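Local coordinates for cyclic dimeric GMP binding protein (Pseudomonas fluorescens, PDB 3PJV), which probably relays cyclic di-GMP binding inside the cell to its periplasmic domain, which is thought to control periplasmic proteolysis by the protease LapG, at residues 79-91 / 116-128. Residues are numbered along the deposited sequence; the frame is centred on the assembly and turned at random.
Sequences TNVPDWFVKLIGL and PMFALAKLWQSAL
Trp124, on helix 117-128, sets its indole against Pro82 and Phe85, in the bend between the extended loop 79-82 and helix 83-89, and the contact is built round it. Its CG stands anti to the backbone N (chi1 177°), which sends the ring out to these two residues. Followed outward, CB lies 3.8 Å from CG2 of Val81, which also touches CG, and CD1 meets CG2 of Thr79 at 3.5 Å. Over one face of the six-membered ring sits Pro82, its CD 3.5 Å from the centroid and almost on the ring normal, a CH-pi contact in which CZ2 and CH2 meet both CD and CG; CG of Leu128 lies over the rim of the opposite face. The CE3 edge points at the face of Phe85, with planes at 72°, while CZ3 and CH2 at the far end approach Trp84 in an offset edge-to-face pair. Phe85 is itself a knob in the hole formed by Leu120, Leu123, Trp124 and Ala127; its CE1 reaches CB of Ala127 at 3.9 Å. Beyond it the two helices, crossing at 92°, are joined by aliphatic contacts: Leu120 splits its methyls between Val86 and Ile89, and Leu91 rests CD1 on CB of Ala119 at 4.2 Å. NE2 of Gln125 donates a moderately bent hydrogen bond to OG1 of buried Thr79 (3.1 Å), nearly in the amide plane. Replacing Trp124 by an alanine would probably strip CD of Pro82 of its CH-pi partner and Phe85 of the CE3 edge, opening a gap beside loop 79-82. Nearby, Arg10 of the second subunit hydrogen-bonds to O of Ile89. Mainly apolar and aromatic chemistry, with one side-chain hydrogen bond, thus fastens loop 79-82 and helix 83-89 to the last helix of this periplasmic fragment.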
loop_
_atom_site.group_PDB
_atom_site.type_symbol
_atom_site.label_atom_id
_atom_site.label_comp_id
_atom_site.label_asym_id
_atom_site.label_seq_id
_atom_site.Cartn_x
_atom_site.Cartn_y
_atom_site.Cartn_z
ATOM N N THR A 79 -4.006 -13.416 6.491
ATOM C CA THR A 79 -4.447 -14.512 5.651
ATOM C C THR A 79 -3.220 -15.245 5.112
ATOM O O THR A 79 -2.408 -14.665 4.391
ATOM C CB THR A 79 -5.318 -14.005 4.487
ATOM O OG1 THR A 79 -6.464 -13.322 5.014
ATOM C CG2 THR A 79 -5.784 -15.158 3.613
ATOM N N ASN A 80 -3.079 -16.514 5.486
ATOM C CA ASN A 80 -2.020 -17.363 4.943
ATOM C C ASN A 80 -2.498 -18.053 3.663
ATOM O O ASN A 80 -3.114 -19.120 3.706
ATOM C CB ASN A 80 -1.562 -18.404 5.969
ATOM C CG ASN A 80 -0.905 -17.781 7.195
ATOM O OD1 ASN A 80 0.175 -17.188 7.110
ATOM N ND2 ASN A 80 -1.549 -17.931 8.348
ATOM N N VAL A 81 -2.216 -17.440 2.521
ATOM C CA VAL A 81 -2.663 -17.973 1.240
ATOM C C VAL A 81 -1.705 -19.064 0.766
ATOM O O VAL A 81 -0.503 -18.823 0.695
ATOM C CB VAL A 81 -2.695 -16.838 0.197
ATOM C CG1 VAL A 81 -3.126 -17.356 -1.159
ATOM C CG2 VAL A 81 -3.599 -15.700 0.677
ATOM N N PRO A 82 -2.224 -20.275 0.430
ATOM C CA PRO A 82 -1.303 -21.336 0.009
ATOM C C PRO A 82 -0.559 -20.974 -1.261
ATOM O O PRO A 82 -1.120 -20.321 -2.146
ATOM C CB PRO A 82 -2.228 -22.541 -0.259
ATOM C CG PRO A 82 -3.474 -22.245 0.521
ATOM C CD PRO A 82 -3.618 -20.746 0.484
ATOM N N ASP A 83 0.692 -21.417 -1.349
ATOM C CA ASP A 83 1.540 -21.145 -2.502
ATOM C C ASP A 83 0.878 -21.610 -3.784
ATOM O O ASP A 83 0.939 -20.931 -4.809
ATOM C CB ASP A 83 2.878 -21.870 -2.347
ATOM C CG ASP A 83 3.531 -21.612 -1.002
ATOM O OD1 ASP A 83 3.018 -22.120 0.022
ATOM O OD2 ASP A 83 4.562 -20.905 -0.969
ATOM N N TRP A 84 0.239 -22.774 -3.721
ATOM C CA TRP A 84 -0.365 -23.362 -4.910
ATOM C C TRP A 84 -1.526 -22.530 -5.461
ATOM O O TRP A 84 -1.852 -22.628 -6.642
ATOM C CB TRP A 84 -0.796 -24.810 -4.658
ATOM C CG TRP A 84 -1.734 -25.007 -3.511
ATOM C CD1 TRP A 84 -1.421 -25.474 -2.262
ATOM C CD2 TRP A 84 -3.149 -24.764 -3.501
ATOM N NE1 TRP A 84 -2.547 -25.534 -1.485
ATOM C CE2 TRP A 84 -3.623 -25.103 -2.218
ATOM C CE3 TRP A 84 -4.061 -24.293 -4.453
ATOM C CZ2 TRP A 84 -4.966 -24.982 -1.859
ATOM C CZ3 TRP A 84 -5.390 -24.169 -4.093
ATOM C CH2 TRP A 84 -5.831 -24.512 -2.808
ATOM N N PHE A 85 -2.139 -21.707 -4.611
ATOM C CA PHE A 85 -3.238 -20.848 -5.054
ATOM C C PHE A 85 -2.720 -19.704 -5.930
ATOM O O PHE A 85 -3.381 -19.283 -6.880
ATOM C CB PHE A 85 -4.029 -20.308 -3.858
ATOM C CG PHE A 85 -5.207 -19.437 -4.244
ATOM C CD1 PHE A 85 -6.363 -20.010 -4.759
ATOM C CD2 PHE A 85 -5.165 -18.064 -4.079
ATOM C CE1 PHE A 85 -7.445 -19.228 -5.117
ATOM C CE2 PHE A 85 -6.256 -17.266 -4.421
ATOM C CZ PHE A 85 -7.398 -17.858 -4.946
ATOM N N VAL A 86 -1.523 -19.215 -5.616
ATOM C CA VAL A 86 -0.885 -18.188 -6.428
ATOM C C VAL A 86 -0.706 -18.633 -7.873
ATOM O O VAL A 86 -1.044 -17.899 -8.802
ATOM C CB VAL A 86 0.488 -17.777 -5.853
ATOM C CG1 VAL A 86 1.083 -16.633 -6.660
ATOM C CG2 VAL A 86 0.341 -17.371 -4.411
ATOM N N LYS A 87 -0.168 -19.838 -8.057
ATOM C CA LYS A 87 0.019 -20.396 -9.391
ATOM C C LYS A 87 -1.329 -20.566 -10.078
ATOM O O LYS A 87 -1.487 -20.227 -11.253
ATOM C CB LYS A 87 0.726 -21.752 -9.307
ATOM C CG LYS A 87 1.868 -21.789 -8.302
ATOM C CD LYS A 87 2.464 -23.190 -8.197
ATOM C CE LYS A 87 1.393 -24.212 -7.854
ATOM N NZ LYS A 87 1.936 -25.588 -7.716
ATOM N N LEU A 88 -2.297 -21.090 -9.332
ATOM C CA LEU A 88 -3.644 -21.307 -9.850
ATOM C C LEU A 88 -4.268 -20.007 -10.351
ATOM O O LEU A 88 -4.747 -19.939 -11.483
ATOM C CB LEU A 88 -4.528 -21.947 -8.774
ATOM C CG LEU A 88 -5.947 -22.386 -9.138
ATOM C CD1 LEU A 88 -5.933 -23.408 -10.268
ATOM C CD2 LEU A 88 -6.652 -22.956 -7.910
ATOM N N ILE A 89 -4.256 -18.975 -9.507
ATOM C CA ILE A 89 -4.796 -17.674 -9.888
ATOM C C ILE A 89 -3.955 -17.040 -11.000
ATOM O O ILE A 89 -4.494 -16.475 -11.942
ATOM C CB ILE A 89 -4.914 -16.728 -8.665
ATOM C CG1 ILE A 89 -6.381 -16.418 -8.379
ATOM C CG2 ILE A 89 -4.174 -15.431 -8.904
ATOM C CD1 ILE A 89 -7.242 -17.623 -8.249
ATOM N N GLY A 90 -2.634 -17.148 -10.893
ATOM C CA GLY A 90 -1.737 -16.615 -11.902
ATOM C C GLY A 90 -1.967 -15.139 -12.178
ATOM O O GLY A 90 -2.297 -14.750 -13.297
ATOM N N LEU A 91 -1.806 -14.319 -11.144
ATOM C CA LEU A 91 -1.918 -12.869 -11.275
ATOM C C LEU A 91 -0.758 -12.280 -12.068
ATOM O O LEU A 91 0.405 -12.593 -11.810
ATOM C CB LEU A 91 -1.938 -12.220 -9.892
ATOM C CG LEU A 91 -3.257 -11.693 -9.338
ATOM C CD1 LEU A 91 -2.961 -10.679 -8.248
ATOM C CD2 LEU A 91 -4.077 -11.061 -10.431
ATOM N N PRO A 116 1.552 -7.950 -4.459
ATOM C CA PRO A 116 0.198 -8.505 -4.609
ATOM C C PRO A 116 -0.376 -9.159 -3.344
ATOM O O PRO A 116 -1.462 -9.730 -3.418
ATOM C CB PRO A 116 0.397 -9.587 -5.680
ATOM C CG PRO A 116 1.787 -10.071 -5.439
ATOM C CD PRO A 116 2.583 -8.847 -5.028
HETATM N N MSE A 117 0.320 -9.068 -2.216
HETATM C CA MSE A 117 -0.086 -9.809 -1.021
HETATM C C MSE A 117 -1.542 -9.561 -0.600
HETATM O O MSE A 117 -2.261 -10.494 -0.232
HETATM C CB MSE A 117 0.882 -9.477 0.114
HETATM C CG MSE A 117 0.696 -10.210 1.412
HETATM SE SE MSE A 117 1.883 -9.225 2.626
HETATM C CE MSE A 117 3.609 -9.885 1.923
ATOM N N PHE A 118 -1.988 -8.309 -0.661
ATOM C CA PHE A 118 -3.349 -7.985 -0.253
ATOM C C PHE A 118 -4.354 -8.450 -1.298
ATOM O O PHE A 118 -5.435 -8.939 -0.964
ATOM C CB PHE A 118 -3.502 -6.475 0.011
ATOM C CG PHE A 118 -2.614 -5.959 1.117
ATOM C CD1 PHE A 118 -3.036 -5.997 2.438
ATOM C CD2 PHE A 118 -1.346 -5.473 0.834
ATOM C CE1 PHE A 118 -2.216 -5.529 3.457
ATOM C CE2 PHE A 118 -0.520 -5.015 1.851
ATOM C CZ PHE A 118 -0.959 -5.039 3.160
ATOM N N ALA A 119 -4.008 -8.267 -2.563
ATOM C CA ALA A 119 -4.854 -8.754 -3.646
ATOM C C ALA A 119 -5.062 -10.276 -3.543
ATOM O O ALA A 119 -6.188 -10.780 -3.628
ATOM C CB ALA A 119 -4.235 -8.384 -4.986
ATOM N N LEU A 120 -3.971 -11.005 -3.347
ATOM C CA LEU A 120 -4.063 -12.464 -3.227
ATOM C C LEU A 120 -4.894 -12.873 -2.017
ATOM O O LEU A 120 -5.678 -13.830 -2.088
ATOM C CB LEU A 120 -2.672 -13.084 -3.165
ATOM C CG LEU A 120 -1.924 -13.037 -4.498
ATOM C CD1 LEU A 120 -0.436 -13.252 -4.295
ATOM C CD2 LEU A 120 -2.526 -14.069 -5.457
ATOM N N ALA A 121 -4.723 -12.161 -0.906
ATOM C CA ALA A 121 -5.502 -12.456 0.297
ATOM C C ALA A 121 -6.989 -12.311 0.023
ATOM O O ALA A 121 -7.780 -13.153 0.424
ATOM C CB ALA A 121 -5.088 -11.578 1.467
ATOM N N LYS A 122 -7.370 -11.238 -0.663
ATOM C CA LYS A 122 -8.779 -11.012 -0.984
ATOM C C LYS A 122 -9.340 -12.075 -1.934
ATOM O O LYS A 122 -10.483 -12.533 -1.782
ATOM C CB LYS A 122 -8.964 -9.607 -1.560
ATOM C CG LYS A 122 -8.784 -8.520 -0.517
ATOM C CD LYS A 122 -8.590 -7.160 -1.168
ATOM C CE LYS A 122 -9.730 -6.821 -2.118
ATOM N NZ LYS A 122 -9.513 -5.465 -2.708
ATOM N N LEU A 123 -8.533 -12.473 -2.916
ATOM C CA LEU A 123 -8.956 -13.489 -3.873
ATOM C C LEU A 123 -9.172 -14.825 -3.172
ATOM O O LEU A 123 -10.142 -15.531 -3.450
ATOM C CB LEU A 123 -7.921 -13.638 -4.994
ATOM C CG LEU A 123 -7.956 -12.527 -6.042
ATOM C CD1 LEU A 123 -6.707 -12.576 -6.895
ATOM C CD2 LEU A 123 -9.213 -12.641 -6.892
ATOM N N TRP A 124 -8.274 -15.149 -2.249
ATOM C CA TRP A 124 -8.387 -16.362 -1.451
ATOM C C TRP A 124 -9.643 -16.350 -0.570
ATOM O O TRP A 124 -10.386 -17.335 -0.543
ATOM C CB TRP A 124 -7.122 -16.558 -0.608
ATOM C CG TRP A 124 -7.155 -17.738 0.311
ATOM C CD1 TRP A 124 -7.241 -17.715 1.671
ATOM C CD2 TRP A 124 -7.095 -19.124 -0.064
ATOM N NE1 TRP A 124 -7.238 -19.000 2.170
ATOM C CE2 TRP A 124 -7.143 -19.884 1.122
ATOM C CE3 TRP A 124 -6.997 -19.794 -1.290
ATOM C CZ2 TRP A 124 -7.108 -21.277 1.123
ATOM C CZ3 TRP A 124 -6.961 -21.177 -1.287
ATOM C CH2 TRP A 124 -7.016 -21.901 -0.090
ATOM N N GLN A 125 -9.885 -15.247 0.139
ATOM C CA GLN A 125 -11.108 -15.130 0.937
ATOM C C GLN A 125 -12.350 -15.380 0.079
ATOM O O GLN A 125 -13.275 -16.072 0.503
ATOM C CB GLN A 125 -11.192 -13.768 1.622
ATOM C CG GLN A 125 -10.095 -13.557 2.640
ATOM C CD GLN A 125 -9.885 -12.094 2.965
ATOM O OE1 GLN A 125 -10.712 -11.242 2.621
ATOM N NE2 GLN A 125 -8.775 -11.790 3.630
ATOM N N SER A 126 -12.359 -14.818 -1.132
ATOM C CA SER A 126 -13.480 -14.998 -2.050
ATOM C C SER A 126 -13.593 -16.449 -2.515
ATOM O O SER A 126 -14.699 -16.967 -2.696
ATOM C CB SER A 126 -13.328 -14.097 -3.274
ATOM O OG SER A 126 -13.571 -12.747 -2.941
ATOM N N ALA A 127 -12.444 -17.090 -2.716
ATOM C CA ALA A 127 -12.395 -18.490 -3.114
ATOM C C ALA A 127 -12.984 -19.412 -2.047
ATOM O O ALA A 127 -13.637 -20.414 -2.364
ATOM C CB ALA A 127 -10.959 -18.905 -3.423
ATOM N N LEU A 128 -12.727 -19.072 -0.786
ATOM C CA LEU A 128 -13.210 -19.849 0.348
ATOM C C LEU A 128 -14.707 -19.652 0.563
ATOM O O LEU A 128 -15.344 -20.431 1.265
ATOM C CB LEU A 128 -12.461 -19.457 1.620
ATOM C CG LEU A 128 -10.965 -19.747 1.727
ATOM C CD1 LEU A 128 -10.359 -18.957 2.879
ATOM C CD2 LEU A 128 -10.724 -21.227 1.905
#